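Local coordinates for putative membrane protein (Yersinia pestis CO92, PDB 5TF3) that is of unknown function but belongs to the all-helical DUF1198 family and is probably a membrane protein, at residues A[61-66]-A[71-76]; A[75-80]-A[85-90]; A[40-43]-A[49-52]; A[8-13]-A[23-28]; A[55-60]-A[98-103]. One frame throughout, in Å; residues are numbered along the deposited sequence.

Overall arrangement
Helix 48-65 runs through the middle of this all-helical chain and supplies one side of interactions 1, 3 and 5. Interaction 5, its centre about 6 Å from that of the chain, is buried and purely apolar. Interactions 1 and 2 share helix 70-82 and are also buried; interaction 1 adds a weak amide bond and a ring stack, interaction 2 a sound backbone N-H bond. Interactions 1 and 3 lie on opposite sides of the chain's centre, and interaction 3, only partly buried, pairs a serine with a glutamate beside a loose methyl contact. Interaction 4, buried, joins helices 2-17 and 22-29 through aliphatic packing, meeting interaction 1 where Y23 O accepts from H62 NE2 and interaction 5 where M27 reaches F101.

Interaction 1 (A[61-66]-A[71-76]); sequences YHTFIK and ENVELW
N72 opens the contact by sending its amide across to the last turn of helix 48-65, where ND2 lies 2.9 Å from H62 O. The bond is weak, the angle at the hydrogen being only 118°; the stronger partner of ND2 is N67 O, so the amide bridges to the turn and, weakly, to the end of helix 48-65. V73 follows with a branched face suited to a buried position: its CG2 packs on T63 CB at 3.9 Å. T63 turns its methyl inward, CG2 lying 3.8 Å from W76 CB, while its OG1 is satisfied by F59 O within its own helix. W76 closes the segment with a broad indole laid against H62. The imidazole and the six-membered ring form an offset stack, centroids 4.4 Å apart and planes only 6° from parallel. H62 CB adds a CH-pi contact over the five-membered ring, 3.6 Å from its centroid. Y61 CD2 covers the opposite imidazole face, and H62 NE2 bonds to Y23 O, which, with the edge-to-face Y23 ring, probably helps fix the imidazole's rotation. Helical pieces 61-65 and 71-76 run roughly antiparallel, at 154° with axes 9.3 Å apart, as in a helical hairpin closed by a short turn.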
# COMPACT_ATOMS: atom_id res chain seq x y z
N TYR A 61 -2.03 4.42 -0.48
CA TYR A 61 -2.53 5.21 -1.60
C TYR A 61 -4.03 5.38 -1.52
O TYR A 61 -4.55 6.50 -1.63
CB TYR A 61 -2.12 4.58 -2.94
CG TYR A 61 -2.74 5.31 -4.13
CD1 TYR A 61 -2.20 6.52 -4.58
CD2 TYR A 61 -3.87 4.81 -4.77
CE1 TYR A 61 -2.77 7.21 -5.65
CE2 TYR A 61 -4.45 5.49 -5.85
CZ TYR A 61 -3.90 6.68 -6.28
OH TYR A 61 -4.47 7.35 -7.33
N HIS A 62 -4.77 4.29 -1.35
CA HIS A 62 -6.22 4.40 -1.38
C HIS A 62 -6.80 5.00 -0.10
O HIS A 62 -7.93 5.49 -0.13
CB HIS A 62 -6.84 3.03 -1.68
CG HIS A 62 -6.62 2.61 -3.10
ND1 HIS A 62 -7.29 3.20 -4.15
CD2 HIS A 62 -5.73 1.75 -3.65
CE1 HIS A 62 -6.86 2.68 -5.29
NE2 HIS A 62 -5.91 1.80 -5.01
N THR A 63 -6.04 5.04 1.00
CA THR A 63 -6.58 5.67 2.21
C THR A 63 -5.99 7.06 2.40
O THR A 63 -6.63 8.05 2.03
CB THR A 63 -6.35 4.78 3.44
OG1 THR A 63 -4.94 4.57 3.64
CG2 THR A 63 -7.07 3.41 3.27
N PHE A 64 -4.78 7.18 2.98
CA PHE A 64 -4.22 8.50 3.26
C PHE A 64 -4.21 9.40 2.03
O PHE A 64 -4.56 10.58 2.10
CB PHE A 64 -2.80 8.38 3.80
CG PHE A 64 -2.14 9.72 4.06
CD1 PHE A 64 -2.50 10.48 5.18
CD2 PHE A 64 -1.18 10.23 3.19
CE1 PHE A 64 -1.90 11.71 5.43
CE2 PHE A 64 -0.57 11.47 3.43
CZ PHE A 64 -0.93 12.21 4.54
N ILE A 65 -3.79 8.88 0.88
CA ILE A 65 -3.58 9.77 -0.25
C ILE A 65 -4.90 10.17 -0.90
O ILE A 65 -5.13 11.35 -1.17
CB ILE A 65 -2.59 9.14 -1.26
CG1 ILE A 65 -1.23 8.96 -0.57
CG2 ILE A 65 -2.47 10.01 -2.52
CD1 ILE A 65 -0.07 8.51 -1.48
N LYS A 66 -5.82 9.22 -1.11
CA LYS A 66 -7.05 9.48 -1.86
C LYS A 66 -8.30 9.66 -1.00
O LYS A 66 -9.19 10.41 -1.40
CB LYS A 66 -7.32 8.33 -2.85
CG LYS A 66 -6.16 8.05 -3.79
CD LYS A 66 -5.75 9.28 -4.56
CE LYS A 66 -6.70 9.55 -5.71
NZ LYS A 66 -6.27 10.77 -6.45
N GLU A 71 -14.78 4.91 7.01
CA GLU A 71 -15.43 3.90 6.19
C GLU A 71 -14.46 3.33 5.16
O GLU A 71 -14.36 2.10 4.99
CB GLU A 71 -16.67 4.49 5.52
CG GLU A 71 -17.23 3.64 4.39
CD GLU A 71 -18.69 3.92 4.11
OE1 GLU A 71 -19.33 4.61 4.94
OE2 GLU A 71 -19.20 3.45 3.06
N ASN A 72 -13.73 4.20 4.46
CA ASN A 72 -12.82 3.69 3.43
C ASN A 72 -11.62 2.99 4.05
O ASN A 72 -11.15 1.97 3.53
CB ASN A 72 -12.38 4.84 2.51
CG ASN A 72 -11.65 4.33 1.27
OD1 ASN A 72 -12.19 3.55 0.48
ND2 ASN A 72 -10.41 4.77 1.09
N VAL A 73 -11.13 3.50 5.19
CA VAL A 73 -9.99 2.86 5.83
C VAL A 73 -10.37 1.46 6.29
O VAL A 73 -9.59 0.50 6.16
CB VAL A 73 -9.46 3.73 6.99
CG1 VAL A 73 -8.46 2.95 7.84
CG2 VAL A 73 -8.77 5.00 6.44
N GLU A 74 -11.58 1.31 6.84
CA GLU A 74 -12.05 -0.01 7.27
C GLU A 74 -12.13 -0.97 6.08
O GLU A 74 -11.74 -2.14 6.19
CB GLU A 74 -13.41 0.12 7.95
CG GLU A 74 -14.01 -1.21 8.37
CD GLU A 74 -15.23 -1.05 9.26
OE1 GLU A 74 -15.33 -0.02 9.97
OE2 GLU A 74 -16.09 -1.95 9.25
N LEU A 75 -12.62 -0.48 4.95
CA LEU A 75 -12.66 -1.26 3.71
C LEU A 75 -11.28 -1.82 3.36
O LEU A 75 -11.14 -3.02 3.12
CB LEU A 75 -13.19 -0.36 2.59
CG LEU A 75 -13.53 -0.92 1.23
CD1 LEU A 75 -14.54 0.01 0.57
CD2 LEU A 75 -12.27 -1.09 0.38
N TRP A 76 -10.27 -0.95 3.28
CA TRP A 76 -8.94 -1.39 2.86
C TRP A 76 -8.23 -2.21 3.93
O TRP A 76 -7.48 -3.14 3.60
CB TRP A 76 -8.09 -0.18 2.43
CG TRP A 76 -8.57 0.27 1.08
CD1 TRP A 76 -9.47 1.26 0.79
CD2 TRP A 76 -8.22 -0.33 -0.17
NE1 TRP A 76 -9.67 1.34 -0.58
CE2 TRP A 76 -8.92 0.36 -1.19
CE3 TRP A 76 -7.37 -1.39 -0.53
CZ2 TRP A 76 -8.79 0.04 -2.53
CZ3 TRP A 76 -7.25 -1.71 -1.89
CH2 TRP A 76 -7.96 -1.00 -2.86

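Interaction 2 (A[75-80]-A[85-90])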
# COMPACT_ATOMS: atom_id res chain seq x y z
N LEU A 75 -12.62 -0.48 4.95
CA LEU A 75 -12.66 -1.26 3.71
C LEU A 75 -11.28 -1.82 3.36
O LEU A 75 -11.14 -3.02 3.12
CB LEU A 75 -13.19 -0.36 2.59
CG LEU A 75 -13.53 -0.92 1.23
CD1 LEU A 75 -14.54 0.01 0.57
CD2 LEU A 75 -12.27 -1.09 0.38
N TRP A 76 -10.27 -0.95 3.28
CA TRP A 76 -8.94 -1.39 2.86
C TRP A 76 -8.23 -2.21 3.93
O TRP A 76 -7.48 -3.14 3.60
CB TRP A 76 -8.09 -0.18 2.43
CG TRP A 76 -8.57 0.27 1.08
CD1 TRP A 76 -9.47 1.26 0.79
CD2 TRP A 76 -8.22 -0.33 -0.17
NE1 TRP A 76 -9.67 1.34 -0.58
CE2 TRP A 76 -8.92 0.36 -1.19
CE3 TRP A 76 -7.37 -1.39 -0.53
CZ2 TRP A 76 -8.79 0.04 -2.53
CZ3 TRP A 76 -7.25 -1.71 -1.89
CH2 TRP A 76 -7.96 -1.00 -2.86
N ARG A 77 -8.49 -1.92 5.20
CA ARG A 77 -7.93 -2.74 6.27
C ARG A 77 -8.44 -4.19 6.18
O ARG A 77 -7.68 -5.15 6.37
CB ARG A 77 -8.28 -2.13 7.64
CG ARG A 77 -7.81 -2.96 8.82
CD ARG A 77 -8.17 -2.32 10.20
NE ARG A 77 -7.63 -3.13 11.29
CZ ARG A 77 -8.28 -4.11 11.90
NH1 ARG A 77 -9.53 -4.40 11.55
NH2 ARG A 77 -7.69 -4.79 12.87
N ASN A 78 -9.73 -4.36 5.88
CA ASN A 78 -10.27 -5.70 5.75
C ASN A 78 -9.70 -6.41 4.53
O ASN A 78 -9.60 -7.64 4.53
CB ASN A 78 -11.80 -5.65 5.67
CG ASN A 78 -12.44 -5.29 7.00
OD1 ASN A 78 -11.82 -5.45 8.06
ND2 ASN A 78 -13.70 -4.84 6.96
N THR A 79 -9.32 -5.65 3.49
CA THR A 79 -8.67 -6.25 2.33
C THR A 79 -7.31 -6.83 2.72
O THR A 79 -6.97 -7.95 2.32
CB THR A 79 -8.57 -5.21 1.20
OG1 THR A 79 -9.88 -4.71 0.91
CG2 THR A 79 -8.04 -5.82 -0.10
N LEU A 80 -6.52 -6.10 3.52
CA LEU A 80 -5.28 -6.68 4.04
C LEU A 80 -5.57 -7.93 4.84
O LEU A 80 -4.92 -8.97 4.64
CB LEU A 80 -4.54 -5.67 4.93
CG LEU A 80 -3.94 -4.43 4.29
CD1 LEU A 80 -3.23 -3.61 5.38
CD2 LEU A 80 -2.99 -4.86 3.20
N ILE A 85 -2.54 -10.56 5.54
CA ILE A 85 -1.50 -9.56 5.73
C ILE A 85 -1.83 -8.79 7.00
O ILE A 85 -2.98 -8.38 7.20
CB ILE A 85 -1.42 -8.62 4.51
CG1 ILE A 85 -0.90 -9.39 3.30
CG2 ILE A 85 -0.51 -7.44 4.80
CD1 ILE A 85 -0.93 -8.59 2.06
N SER A 86 -0.84 -8.61 7.87
CA SER A 86 -1.07 -7.91 9.12
C SER A 86 -1.65 -6.52 8.84
O SER A 86 -1.11 -5.79 8.00
CB SER A 86 0.22 -7.77 9.93
OG SER A 86 0.00 -6.88 11.01
N PRO A 87 -2.73 -6.13 9.51
CA PRO A 87 -3.25 -4.77 9.33
C PRO A 87 -2.43 -3.71 10.08
O PRO A 87 -2.78 -2.53 10.01
CB PRO A 87 -4.67 -4.87 9.91
CG PRO A 87 -4.54 -5.90 10.98
CD PRO A 87 -3.49 -6.89 10.52
N ILE A 88 -1.38 -4.10 10.79
CA ILE A 88 -0.55 -3.11 11.48
C ILE A 88 0.28 -2.36 10.45
O ILE A 88 0.95 -2.97 9.60
CB ILE A 88 0.32 -3.78 12.54
CG1 ILE A 88 -0.54 -4.40 13.64
CG2 ILE A 88 1.28 -2.76 13.16
CD1 ILE A 88 0.27 -5.08 14.71
N LEU A 89 0.23 -1.04 10.50
CA LEU A 89 0.96 -0.19 9.56
C LEU A 89 2.21 0.33 10.26
O LEU A 89 2.13 0.91 11.35
CB LEU A 89 0.08 0.96 9.07
CG LEU A 89 0.67 1.84 7.98
CD1 LEU A 89 0.76 1.09 6.67
CD2 LEU A 89 -0.10 3.15 7.82
N ALA A 90 3.37 0.08 9.66
CA ALA A 90 4.65 0.36 10.30
C ALA A 90 5.36 1.51 9.60
O ALA A 90 5.01 1.89 8.48
CB ALA A 90 5.54 -0.89 10.29
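L80 and I85 meet twice, once through backbone and once through side chains. I85 N donates to L80 O at 3.0 Å with a fairly straight angle of 159°. Beside this bond L80 CD2 packs on I85 CG2 at 3.9 Å, two branched aliphatics crossing where the loop turns back along the helix. The other branch of L80 reaches further down the loop: CD1 comes within 4.1 Å of P87 CA. P87 in turn packs its ring on R77, with CB 3.7 Å from R77 NE. The arginine can serve here because its chain is extended from CG to NE, with CG anti to the backbone N (chi1 176°), which carries the aliphatic stem and the guanidinium past the proline. Its polar end is held beyond the contact: NE donates to N123 OD1 and NH2 to H131 O. In the loop, S86 OG accepts from I88 N at 3.1 Å, forming an ST turn that shapes the backbone around P87. Farther out, S86 O bonds to Y56 OH of helix 48-65 and P87 O to Y118 OH of helix 108-122, so the loop leading to helix 91-100 is fastened between those two helices and helix 70-82.

Interaction 3 (A[40-43]-A[49-52]); sequences IRST and EEVR
E50 reaches across to S42 with its chain bent at chi2. CG stands anti to the backbone N (chi1 -170°), and the turn at chi2 of 71° then swings the carboxylate alongside the serine instead of straight outward. As a result the methylene CG lies 3.4 Å from S42 O, while OE2 stops 3.5 Å from S42 OG. That last pair is at best a weak hydrogen bond, and it is not settled, since F39 O also offers the serine hydroxyl a weak alternative. A small hydroxyl residue suits this place because it is short enough to sit close to the neighbouring helix, even though both of these partners hold it weakly. One residue further along, T43 and V51 lie beside each other at the more buried side, their CA atoms 5.7 Å apart. V51 presents CG2 chiefly to the T43 carbonyl, 4.0 Å from T43 O, with a looser methyl contact to T43 CG2 at 4.3 Å; T43 OG1 turns to F39 O in its own helix. Helix 2-17 packs against this pair, with I13 touching T43. The chemistry is therefore divided: loose packing of beta-branched residues joins helices 33-45 and 48-65 on the inner side, whereas the polar S42-E50 pairing probably contributes little directional hold.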
# COMPACT_ATOMS: atom_id res chain seq x y z
N ILE A 40 8.02 -1.17 -10.08
CA ILE A 40 7.71 -2.30 -10.95
C ILE A 40 8.83 -3.33 -10.91
O ILE A 40 8.58 -4.54 -10.84
CB ILE A 40 7.46 -1.81 -12.39
CG1 ILE A 40 6.12 -1.08 -12.49
CG2 ILE A 40 7.59 -2.94 -13.37
CD1 ILE A 40 5.03 -1.69 -11.71
N ARG A 41 10.07 -2.86 -10.99
CA ARG A 41 11.20 -3.79 -11.02
C ARG A 41 11.32 -4.53 -9.70
O ARG A 41 11.62 -5.73 -9.69
CB ARG A 41 12.50 -3.06 -11.34
CG ARG A 41 13.68 -4.04 -11.43
CD ARG A 41 14.95 -3.39 -11.93
NE ARG A 41 15.25 -2.21 -11.13
CZ ARG A 41 15.32 -0.98 -11.62
NH1 ARG A 41 15.14 -0.75 -12.92
NH2 ARG A 41 15.58 0.03 -10.79
N SER A 42 11.10 -3.85 -8.58
CA SER A 42 11.23 -4.55 -7.30
C SER A 42 10.07 -5.51 -7.07
O SER A 42 10.25 -6.56 -6.44
CB SER A 42 11.37 -3.55 -6.15
OG SER A 42 10.11 -3.23 -5.57
N THR A 43 8.89 -5.21 -7.61
CA THR A 43 7.75 -6.08 -7.38
C THR A 43 7.72 -7.27 -8.32
O THR A 43 7.24 -8.34 -7.95
CB THR A 43 6.45 -5.27 -7.52
OG1 THR A 43 6.47 -4.16 -6.61
CG2 THR A 43 5.26 -6.14 -7.19
N GLU A 49 7.62 -11.84 -0.15
CA GLU A 49 7.69 -10.81 0.89
C GLU A 49 7.73 -9.41 0.30
O GLU A 49 7.19 -8.47 0.89
CB GLU A 49 8.89 -11.05 1.79
CG GLU A 49 8.72 -12.19 2.78
CD GLU A 49 10.01 -12.55 3.50
OE1 GLU A 49 11.11 -12.19 3.01
OE2 GLU A 49 9.94 -13.21 4.56
N GLU A 50 8.36 -9.24 -0.87
CA GLU A 50 8.41 -7.92 -1.49
C GLU A 50 7.06 -7.52 -2.05
O GLU A 50 6.73 -6.33 -2.11
CB GLU A 50 9.48 -7.89 -2.58
CG GLU A 50 9.79 -6.50 -3.12
CD GLU A 50 10.55 -5.63 -2.13
OE1 GLU A 50 11.09 -6.17 -1.15
OE2 GLU A 50 10.60 -4.39 -2.34
N VAL A 51 6.26 -8.50 -2.48
CA VAL A 51 4.90 -8.22 -2.93
C VAL A 51 4.03 -7.80 -1.76
O VAL A 51 3.17 -6.92 -1.89
CB VAL A 51 4.34 -9.45 -3.67
CG1 VAL A 51 2.91 -9.22 -4.09
CG2 VAL A 51 5.23 -9.79 -4.87
N ARG A 52 4.24 -8.41 -0.59
CA ARG A 52 3.44 -8.04 0.58
C ARG A 52 3.72 -6.61 1.01
O ARG A 52 2.81 -5.89 1.42
CB ARG A 52 3.70 -9.03 1.72
CG ARG A 52 3.35 -10.47 1.35
CD ARG A 52 3.75 -11.47 2.43
NE ARG A 52 2.66 -11.74 3.37
CZ ARG A 52 2.62 -11.31 4.62
NH1 ARG A 52 3.63 -10.58 5.10
NH2 ARG A 52 1.59 -11.61 5.40

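Interaction 4 (A[8-13]-A[23-28])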
# COMPACT_ATOMS: atom_id res chain seq x y z
N LYS A 8 3.31 -7.95 -14.92
CA LYS A 8 3.55 -8.92 -13.85
C LYS A 8 3.33 -8.29 -12.49
O LYS A 8 2.69 -8.89 -11.62
CB LYS A 8 4.95 -9.51 -13.95
CG LYS A 8 5.26 -10.51 -12.84
CD LYS A 8 6.64 -11.13 -13.00
CE LYS A 8 6.88 -12.22 -11.95
NZ LYS A 8 8.21 -12.88 -12.12
N ALA A 9 3.86 -7.08 -12.28
CA ALA A 9 3.66 -6.40 -11.00
C ALA A 9 2.19 -6.16 -10.73
O ALA A 9 1.71 -6.38 -9.60
CB ALA A 9 4.44 -5.08 -11.00
N ILE A 10 1.45 -5.68 -11.73
CA ILE A 10 0.02 -5.43 -11.54
C ILE A 10 -0.69 -6.74 -11.23
O ILE A 10 -1.45 -6.83 -10.26
CB ILE A 10 -0.57 -4.74 -12.78
CG1 ILE A 10 -0.00 -3.32 -12.89
CG2 ILE A 10 -2.09 -4.70 -12.71
CD1 ILE A 10 -0.22 -2.71 -14.26
N ASP A 11 -0.42 -7.79 -12.01
CA ASP A 11 -1.11 -9.06 -11.78
C ASP A 11 -0.77 -9.64 -10.40
O ASP A 11 -1.67 -10.10 -9.69
CB ASP A 11 -0.76 -10.04 -12.89
CG ASP A 11 -1.33 -9.62 -14.24
OD1 ASP A 11 -2.36 -8.89 -14.26
OD2 ASP A 11 -0.76 -10.00 -15.28
N THR A 12 0.50 -9.62 -10.02
CA THR A 12 0.91 -10.24 -8.76
C THR A 12 0.26 -9.54 -7.57
O THR A 12 -0.27 -10.20 -6.66
CB THR A 12 2.43 -10.21 -8.64
OG1 THR A 12 3.02 -10.85 -9.78
CG2 THR A 12 2.87 -10.95 -7.40
N ILE A 13 0.26 -8.20 -7.56
CA ILE A 13 -0.34 -7.48 -6.44
C ILE A 13 -1.85 -7.62 -6.44
O ILE A 13 -2.47 -7.83 -5.38
CB ILE A 13 0.07 -5.99 -6.43
CG1 ILE A 13 1.59 -5.85 -6.37
CG2 ILE A 13 -0.52 -5.29 -5.21
CD1 ILE A 13 2.04 -4.47 -6.77
N TYR A 23 -7.18 -0.95 -9.49
CA TYR A 23 -6.72 -0.35 -8.25
C TYR A 23 -5.21 -0.24 -8.18
O TYR A 23 -4.70 0.63 -7.47
CB TYR A 23 -7.26 -1.14 -7.06
CG TYR A 23 -8.76 -1.00 -6.91
CD1 TYR A 23 -9.29 0.08 -6.23
CD2 TYR A 23 -9.63 -1.92 -7.47
CE1 TYR A 23 -10.66 0.23 -6.09
CE2 TYR A 23 -11.01 -1.78 -7.35
CZ TYR A 23 -11.51 -0.69 -6.66
OH TYR A 23 -12.87 -0.53 -6.51
N ILE A 24 -4.48 -1.07 -8.92
CA ILE A 24 -3.02 -0.97 -8.95
C ILE A 24 -2.58 0.05 -10.00
O ILE A 24 -1.70 0.87 -9.74
CB ILE A 24 -2.41 -2.35 -9.22
CG1 ILE A 24 -3.01 -3.39 -8.29
CG2 ILE A 24 -0.91 -2.31 -9.05
CD1 ILE A 24 -2.87 -3.06 -6.88
N GLU A 25 -3.20 -0.01 -11.18
CA GLU A 25 -2.89 0.93 -12.25
C GLU A 25 -3.12 2.37 -11.81
O GLU A 25 -2.33 3.26 -12.15
CB GLU A 25 -3.74 0.58 -13.49
CG GLU A 25 -3.43 -0.83 -14.03
CD GLU A 25 -4.50 -1.41 -14.99
OE1 GLU A 25 -5.66 -0.92 -15.00
OE2 GLU A 25 -4.17 -2.38 -15.72
N SER A 26 -4.18 2.63 -11.05
CA SER A 26 -4.43 4.00 -10.60
C SER A 26 -3.31 4.51 -9.71
O SER A 26 -2.89 5.67 -9.82
CB SER A 26 -5.77 4.07 -9.86
OG SER A 26 -6.82 3.86 -10.79
N MSE A 27 -2.80 3.66 -8.83
CA MSE A 27 -1.67 4.03 -7.98
C MSE A 27 -0.40 4.30 -8.79
O MSE A 27 0.34 5.24 -8.51
CB MSE A 27 -1.42 2.94 -6.93
CG MSE A 27 -0.21 3.22 -6.07
SE MSE A 27 0.09 1.69 -4.92
CE MSE A 27 0.64 0.44 -6.32
N LEU A 28 -0.15 3.48 -9.82
CA LEU A 28 1.04 3.69 -10.64
C LEU A 28 0.97 5.04 -11.35
O LEU A 28 1.98 5.74 -11.45
CB LEU A 28 1.19 2.56 -11.66
CG LEU A 28 1.36 1.17 -11.05
CD1 LEU A 28 1.43 0.13 -12.17
CD2 LEU A 28 2.61 1.12 -10.19
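The flat carboxylate of E25 is taken up by a salt bridge from OE2 to R7 NH2, whereas its aliphatic stem meets I10: CD1 of the isoleucine lies 3.7 Å from E25 CG, the two side chains roughly perpendicular. The arrangement is a helix-helix packing within an all-helical fold, helices 2-17 and 22-29 inclined at 131° with their local axes 9.7 Å apart. Glutamate suits the border of such a contact because its methylenes can pack while its charge is paired elsewhere. Inward from it the contact is wholly aliphatic. I10 CG1 lies 3.8 Å from L28 CD1, and 4.1 Å from I24 CG2, where the I10 and I24 side chains run alongside one another, pointing opposite ways. Isoleucine can serve two neighbours at once because its branches diverge: in I24, CG2 is anti to the backbone N and turns to I10, while the longer arm goes to I13. F39 of helix 33-45 touches both I13 and L28, and V58 of helix 48-65 lies against I24, so the aliphatic cluster continues into the surrounding helices. The tightest touch between the two segments is methyl on methyl, I13 CG2 to I24 CD1 at 3.6 Å.

Interaction 5 (A[55-60]-A[98-103]); sequences AYLVFI and LFYFAE
L57 meets Y100 and F101 with one methyl each, and the forked end of leucine suits a place between two aromatic side chains. The tighter of the two apolar contacts is with Y100: CD1 lies 3.4 Å from CD2 and 3.7 Å from CE2 of that ring, approaching it obliquely, with the leucine set nearly square across the tyrosine side chain. The second is looser, L57 CD2 standing 4.2 Å from F101 CE2, again oblique to the ring, the two side chains lying antiparallel. In L57, chi1 of -79° (CG anti to the carbonyl carbon) and chi2 near 180° together set the fork so that one methyl goes to each ring. The setting is the end of helix 91-100 packed against the central helix 48-65 of an all-helical fold; F101 is the first residue to leave helical geometry, yet its ring still turns inward. Aromatic contacts widen the cluster: F39 of helix 33-45 meets the Y100 ring edge-to-face and also touches L57, while F99 CD2 sits 3.5 Å above the Y100 ring plane, near its rim. A97 also packs on L57, and the CG methylene of selenomethionine M27 lies 3.5 Å from F101 CZ.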
# COMPACT_ATOMS: atom_id res chain seq x y z
N ALA A 55 1.61 -4.36 -0.91
CA ALA A 55 0.23 -4.30 -0.44
C ALA A 55 0.02 -3.10 0.48
O ALA A 55 -1.02 -2.45 0.45
CB ALA A 55 -0.16 -5.59 0.27
N TYR A 56 1.03 -2.77 1.28
CA TYR A 56 0.89 -1.63 2.17
C TYR A 56 0.93 -0.31 1.42
O TYR A 56 0.34 0.68 1.88
CB TYR A 56 1.99 -1.67 3.24
CG TYR A 56 1.78 -2.78 4.24
CD1 TYR A 56 0.83 -2.67 5.25
CD2 TYR A 56 2.54 -3.94 4.17
CE1 TYR A 56 0.65 -3.69 6.18
CE2 TYR A 56 2.36 -4.96 5.08
CZ TYR A 56 1.42 -4.83 6.08
OH TYR A 56 1.26 -5.86 6.98
N LEU A 57 1.62 -0.24 0.27
CA LEU A 57 1.57 0.98 -0.54
C LEU A 57 0.20 1.16 -1.17
O LEU A 57 -0.29 2.30 -1.28
CB LEU A 57 2.64 0.94 -1.65
CG LEU A 57 4.07 1.29 -1.25
CD1 LEU A 57 4.94 1.20 -2.47
CD2 LEU A 57 4.14 2.67 -0.65
N VAL A 58 -0.40 0.07 -1.64
CA VAL A 58 -1.79 0.10 -2.12
C VAL A 58 -2.71 0.65 -1.03
O VAL A 58 -3.53 1.55 -1.28
CB VAL A 58 -2.21 -1.31 -2.57
CG1 VAL A 58 -3.69 -1.35 -2.94
CG2 VAL A 58 -1.35 -1.76 -3.76
N PHE A 59 -2.59 0.13 0.19
CA PHE A 59 -3.39 0.63 1.30
C PHE A 59 -3.18 2.12 1.52
O PHE A 59 -4.14 2.89 1.58
CB PHE A 59 -3.03 -0.16 2.57
CG PHE A 59 -3.67 0.35 3.83
CD1 PHE A 59 -3.05 1.33 4.60
CD2 PHE A 59 -4.89 -0.16 4.26
CE1 PHE A 59 -3.64 1.82 5.76
CE2 PHE A 59 -5.49 0.31 5.42
CZ PHE A 59 -4.86 1.31 6.18
N ILE A 60 -1.92 2.56 1.64
CA ILE A 60 -1.64 3.97 1.89
C ILE A 60 -2.20 4.84 0.78
O ILE A 60 -2.82 5.89 1.03
CB ILE A 60 -0.13 4.20 2.07
CG1 ILE A 60 0.34 3.63 3.42
CG2 ILE A 60 0.20 5.71 1.91
CD1 ILE A 60 1.85 3.61 3.60
N LEU A 98 6.67 7.91 1.12
CA LEU A 98 7.23 9.25 0.93
C LEU A 98 8.19 9.30 -0.25
O LEU A 98 8.41 10.38 -0.82
CB LEU A 98 7.93 9.72 2.20
CG LEU A 98 6.96 10.16 3.29
CD1 LEU A 98 7.67 10.64 4.54
CD2 LEU A 98 6.03 11.23 2.75
N PHE A 99 8.79 8.17 -0.61
CA PHE A 99 9.58 8.20 -1.84
C PHE A 99 8.70 8.02 -3.07
O PHE A 99 8.73 8.85 -3.99
CB PHE A 99 10.65 7.12 -1.85
CG PHE A 99 11.22 6.93 -3.22
CD1 PHE A 99 12.02 7.91 -3.79
CD2 PHE A 99 10.89 5.82 -3.98
CE1 PHE A 99 12.55 7.76 -5.06
CE2 PHE A 99 11.42 5.66 -5.26
CZ PHE A 99 12.24 6.64 -5.80
N TYR A 100 7.95 6.92 -3.13
CA TYR A 100 7.29 6.55 -4.39
C TYR A 100 6.31 7.61 -4.84
O TYR A 100 6.11 7.80 -6.05
CB TYR A 100 6.61 5.19 -4.25
CG TYR A 100 7.56 4.01 -4.26
CD1 TYR A 100 8.42 3.78 -5.33
CD2 TYR A 100 7.60 3.12 -3.20
CE1 TYR A 100 9.30 2.70 -5.33
CE2 TYR A 100 8.46 2.03 -3.19
CZ TYR A 100 9.31 1.83 -4.26
OH TYR A 100 10.17 0.75 -4.24
N PHE A 101 5.71 8.35 -3.89
CA PHE A 101 4.78 9.42 -4.20
C PHE A 101 5.40 10.81 -3.97
O PHE A 101 4.69 11.78 -3.70
CB PHE A 101 3.49 9.24 -3.40
CG PHE A 101 2.85 7.89 -3.61
CD1 PHE A 101 2.28 7.57 -4.83
CD2 PHE A 101 2.85 6.94 -2.60
CE1 PHE A 101 1.70 6.32 -5.04
CE2 PHE A 101 2.27 5.70 -2.79
CZ PHE A 101 1.69 5.39 -4.01
N ALA A 102 6.72 10.92 -4.12
CA ALA A 102 7.42 12.17 -3.82
C ALA A 102 6.87 13.35 -4.62
O ALA A 102 6.75 14.46 -4.10
CB ALA A 102 8.91 12.00 -4.07
N GLU A 103 6.51 13.11 -5.88
CA GLU A 103 6.00 14.19 -6.73
C GLU A 103 4.67 14.76 -6.24
O GLU A 103 4.30 15.87 -6.65
CB GLU A 103 5.85 13.69 -8.17
CG GLU A 103 7.16 13.31 -8.83
CD GLU A 103 6.99 12.95 -10.30
OE1 GLU A 103 5.83 12.66 -10.70
OE2 GLU A 103 8.00 12.96 -11.04